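Local coordinates for ubiquitin domain-containing protein DSK2,putative (Plasmodium falciparum, PDB 6JL3), which probably acts as a ubiquitin shuttle factor, its ubiquitin-like domain being recognised by receptors of the proteasome, at residues F9-V19 with L30-I40. Residues are numbered along the deposited sequence; the frame is centred on the assembly and turned at random.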
loop_
_atom_site.group_PDB
_atom_site.type_symbol
_atom_site.label_atom_id
_atom_site.label_comp_id
_atom_site.label_asym_id
_atom_site.label_seq_id
_atom_site.Cartn_x
_atom_site.Cartn_y
_atom_site.Cartn_z
ATOM N N PHE A 9 6.084 -0.436 -3.767
ATOM C CA PHE A 9 6.210 -0.995 -2.434
ATOM C C PHE A 9 7.587 -1.600 -2.239
ATOM O O PHE A 9 8.088 -2.335 -3.102
ATOM C CB PHE A 9 5.161 -2.069 -2.195
ATOM C CG PHE A 9 3.813 -1.505 -1.992
ATOM C CD1 PHE A 9 3.007 -1.232 -3.078
ATOM C CD2 PHE A 9 3.367 -1.190 -0.721
ATOM C CE1 PHE A 9 1.773 -0.682 -2.899
ATOM C CE2 PHE A 9 2.128 -0.643 -0.537
ATOM C CZ PHE A 9 1.331 -0.386 -1.628
ATOM N N LYS A 10 8.189 -1.285 -1.100
ATOM C CA LYS A 10 9.360 -1.975 -0.586
ATOM C C LYS A 10 8.881 -2.863 0.550
ATOM O O LYS A 10 8.308 -2.365 1.533
ATOM C CB LYS A 10 10.399 -0.973 -0.105
ATOM C CG LYS A 10 11.028 -0.212 -1.254
ATOM C CD LYS A 10 12.044 0.794 -0.772
ATOM C CE LYS A 10 12.883 1.343 -1.919
ATOM N NZ LYS A 10 13.991 2.201 -1.404
ATOM N N VAL A 11 9.081 -4.169 0.394
ATOM C CA VAL A 11 8.559 -5.176 1.304
ATOM C C VAL A 11 9.721 -5.850 2.015
ATOM O O VAL A 11 10.767 -6.114 1.406
ATOM C CB VAL A 11 7.742 -6.226 0.522
ATOM C CG1 VAL A 11 7.031 -7.171 1.473
ATOM C CG2 VAL A 11 6.767 -5.553 -0.434
ATOM N N THR A 12 9.520 -6.163 3.301
ATOM C CA THR A 12 10.530 -6.876 4.068
ATOM C C THR A 12 11.032 -8.082 3.283
ATOM O O THR A 12 10.264 -8.775 2.603
ATOM C CB THR A 12 9.939 -7.365 5.393
ATOM O OG1 THR A 12 9.306 -6.284 6.074
ATOM C CG2 THR A 12 11.022 -7.926 6.303
ATOM N N GLY A 13 12.332 -8.336 3.384
ATOM C CA GLY A 13 12.947 -9.415 2.646
ATOM C C GLY A 13 13.453 -9.036 1.280
ATOM O O GLY A 13 13.645 -9.926 0.442
ATOM N N GLY A 14 13.670 -7.752 1.020
ATOM C CA GLY A 14 14.260 -7.331 -0.238
ATOM C C GLY A 14 13.367 -7.525 -1.442
ATOM O O GLY A 14 13.855 -7.849 -2.530
ATOM N N LYS A 15 12.068 -7.316 -1.279
ATOM C CA LYS A 15 11.096 -7.495 -2.343
ATOM C C LYS A 15 10.522 -6.141 -2.741
ATOM O O LYS A 15 10.350 -5.242 -1.906
ATOM C CB LYS A 15 10.008 -8.462 -1.883
ATOM C CG LYS A 15 10.590 -9.848 -1.605
ATOM C CD LYS A 15 9.552 -10.868 -1.217
ATOM C CE LYS A 15 9.003 -10.585 0.167
ATOM N NZ LYS A 15 8.538 -11.849 0.791
ATOM N N GLU A 16 10.245 -5.986 -4.031
ATOM C CA GLU A 16 9.706 -4.742 -4.556
ATOM C C GLU A 16 8.708 -5.025 -5.668
ATOM O O GLU A 16 8.933 -5.911 -6.496
ATOM C CB GLU A 16 10.827 -3.852 -5.126
ATOM C CG GLU A 16 11.880 -3.415 -4.120
ATOM C CD GLU A 16 12.943 -2.519 -4.730
ATOM O OE1 GLU A 16 12.898 -2.280 -5.955
ATOM O OE2 GLU A 16 13.823 -2.047 -3.980
ATOM N N PHE A 17 7.618 -4.263 -5.685
ATOM C CA PHE A 17 6.676 -4.297 -6.797
ATOM C C PHE A 17 5.999 -2.939 -6.903
ATOM O O PHE A 17 5.965 -2.168 -5.942
ATOM C CB PHE A 17 5.632 -5.426 -6.672
ATOM C CG PHE A 17 4.671 -5.245 -5.534
ATOM C CD1 PHE A 17 5.008 -5.662 -4.256
ATOM C CD2 PHE A 17 3.432 -4.653 -5.729
ATOM C CE1 PHE A 17 4.138 -5.493 -3.202
ATOM C CE2 PHE A 17 2.559 -4.483 -4.675
ATOM C CZ PHE A 17 2.910 -4.899 -3.408
ATOM N N THR A 18 5.456 -2.661 -8.088
ATOM C CA THR A 18 4.712 -1.436 -8.354
ATOM C C THR A 18 3.346 -1.816 -8.903
ATOM O O THR A 18 3.235 -2.751 -9.699
ATOM C CB THR A 18 5.452 -0.549 -9.374
ATOM O OG1 THR A 18 6.740 -0.193 -8.849
ATOM C CG2 THR A 18 4.666 0.714 -9.702
ATOM N N VAL A 19 2.309 -1.102 -8.456
ATOM C CA VAL A 19 0.951 -1.298 -8.942
ATOM C C VAL A 19 0.372 0.029 -9.415
ATOM O O VAL A 19 0.778 1.106 -8.979
ATOM C CB VAL A 19 0.022 -1.941 -7.887
ATOM C CG1 VAL A 19 0.320 -3.419 -7.760
ATOM C CG2 VAL A 19 0.153 -1.235 -6.540
ATOM N N LEU A 30 -6.084 -1.463 -0.813
ATOM C CA LEU A 30 -4.671 -1.534 -1.168
ATOM C C LEU A 30 -4.004 -2.761 -0.561
ATOM O O LEU A 30 -3.178 -3.397 -1.220
ATOM C CB LEU A 30 -3.987 -0.237 -0.738
ATOM C CG LEU A 30 -2.522 -0.087 -1.129
ATOM C CD1 LEU A 30 -2.358 -0.184 -2.639
ATOM C CD2 LEU A 30 -1.955 1.225 -0.608
ATOM N N LYS A 31 -4.352 -3.126 0.676
ATOM C CA LYS A 31 -3.831 -4.358 1.260
ATOM C C LYS A 31 -4.269 -5.577 0.453
ATOM O O LYS A 31 -3.494 -6.524 0.269
ATOM C CB LYS A 31 -4.283 -4.502 2.710
ATOM C CG LYS A 31 -3.633 -3.524 3.672
ATOM C CD LYS A 31 -4.114 -3.742 5.101
ATOM C CE LYS A 31 -3.326 -2.878 6.068
ATOM N NZ LYS A 31 -3.879 -2.949 7.444
ATOM N N LYS A 32 -5.516 -5.591 -0.017
ATOM C CA LYS A 32 -5.979 -6.702 -0.845
ATOM C C LYS A 32 -5.153 -6.808 -2.121
ATOM O O LYS A 32 -4.807 -7.915 -2.556
ATOM C CB LYS A 32 -7.473 -6.565 -1.143
ATOM C CG LYS A 32 -8.334 -6.799 0.090
ATOM C CD LYS A 32 -9.776 -6.392 -0.129
ATOM C CE LYS A 32 -10.600 -6.723 1.104
ATOM N NZ LYS A 32 -12.019 -6.300 0.955
ATOM N N ILE A 33 -4.809 -5.668 -2.728
ATOM C CA ILE A 33 -3.911 -5.668 -3.877
ATOM C C ILE A 33 -2.547 -6.225 -3.481
ATOM O O ILE A 33 -1.973 -7.072 -4.178
ATOM C CB ILE A 33 -3.798 -4.247 -4.463
ATOM C CG1 ILE A 33 -5.119 -3.817 -5.108
ATOM C CG2 ILE A 33 -2.657 -4.180 -5.475
ATOM C CD1 ILE A 33 -5.174 -2.340 -5.478
ATOM N N CYS A 34 -2.001 -5.767 -2.355
ATOM C CA CYS A 34 -0.686 -6.230 -1.924
ATOM C C CYS A 34 -0.675 -7.740 -1.720
ATOM O O CYS A 34 0.310 -8.414 -2.060
ATOM C CB CYS A 34 -0.262 -5.523 -0.639
ATOM S SG CYS A 34 0.233 -3.814 -0.853
ATOM N N ALA A 35 -1.760 -8.294 -1.163
ATOM C CA ALA A 35 -1.815 -9.728 -0.908
ATOM C C ALA A 35 -1.835 -10.540 -2.195
ATOM O O ALA A 35 -1.460 -11.714 -2.171
ATOM C CB ALA A 35 -3.044 -10.079 -0.059
ATOM N N GLU A 36 -2.261 -9.948 -3.308
ATOM C CA GLU A 36 -2.194 -10.600 -4.610
ATOM C C GLU A 36 -0.833 -10.443 -5.275
ATOM O O GLU A 36 -0.629 -10.992 -6.364
ATOM C CB GLU A 36 -3.333 -10.080 -5.498
ATOM C CG GLU A 36 -4.695 -10.555 -4.985
ATOM C CD GLU A 36 -5.891 -10.194 -5.852
ATOM O OE1 GLU A 36 -5.762 -9.397 -6.799
ATOM O OE2 GLU A 36 -6.989 -10.727 -5.569
ATOM N N HIS A 37 0.103 -9.740 -4.629
ATOM C CA HIS A 37 1.451 -9.551 -5.147
ATOM C C HIS A 37 2.563 -10.118 -4.275
ATOM O O HIS A 37 3.649 -10.377 -4.802
ATOM C CB HIS A 37 1.729 -8.057 -5.402
ATOM C CG HIS A 37 0.941 -7.504 -6.544
ATOM N ND1 HIS A 37 -0.384 -7.132 -6.430
ATOM C CD2 HIS A 37 1.271 -7.308 -7.843
ATOM C CE1 HIS A 37 -0.825 -6.718 -7.601
ATOM N NE2 HIS A 37 0.161 -6.810 -8.480
ATOM N N VAL A 38 2.343 -10.306 -2.970
ATOM C CA VAL A 38 3.350 -10.837 -2.060
ATOM C C VAL A 38 2.658 -11.741 -1.051
ATOM O O VAL A 38 1.448 -11.659 -0.833
ATOM C CB VAL A 38 4.146 -9.729 -1.330
ATOM C CG1 VAL A 38 4.895 -8.874 -2.335
ATOM C CG2 VAL A 38 3.243 -8.864 -0.451
ATOM N N ASP A 39 3.454 -12.604 -0.420
ATOM C CA ASP A 39 2.931 -13.632 0.479
ATOM C C ASP A 39 2.801 -13.107 1.908
ATOM O O ASP A 39 3.398 -13.631 2.851
ATOM C CB ASP A 39 3.830 -14.862 0.418
ATOM C CG ASP A 39 3.284 -16.040 1.199
ATOM O OD1 ASP A 39 2.049 -16.190 1.290
ATOM O OD2 ASP A 39 4.109 -16.822 1.716
ATOM N N ILE A 40 1.998 -12.048 2.063
ATOM C CA ILE A 40 1.621 -11.531 3.368
ATOM C C ILE A 40 0.108 -11.367 3.356
ATOM O O ILE A 40 -0.421 -10.580 2.563
ATOM C CB ILE A 40 2.292 -10.187 3.699
ATOM C CG1 ILE A 40 3.808 -10.264 3.528
ATOM C CG2 ILE A 40 1.944 -9.773 5.130
ATOM C CD1 ILE A 40 4.511 -8.933 3.754
#
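F17 packs one face of its ring against H37, whose CB sits over the ring centre, 3.7 Å from the centroid, while CB of F9 covers the opposite face. With CG tucked between N and C of its own backbone (chi1 67°), the F17 ring swings toward H37 and C34. The H37 imidazole runs nearly parallel to it, the planes 7° apart, but is displaced so that little of one ring lies over the other. A nearly straight 2.8 Å hydrogen bond from H37 ND1 to I33 O, in the imidazole plane but above the I33 carbonyl plane, fixes that ring's rotation and presents one face to V19 CG1. C34 serves both phenylalanines: SG stands over a face of F9, 3.8 Å from its centroid, and at the edge of F17. L30 CD2 meets the F9 edge; V38 CG1 reaches F17 CE1 at 3.6 Å, and V11 CG1 touches I40 CD1 at 3.8 Å. This is ubiquitin-like β-grasp packing: helix 27-35 and the residues following it pack on the hairpin of strands 5-11 and 15-21, with L30 continuing onto I47 of strand 45-49. No hydrogen bond joins the two segments, so their cohesion rests on dispersion, CH-pi and sulfur-aromatic contacts.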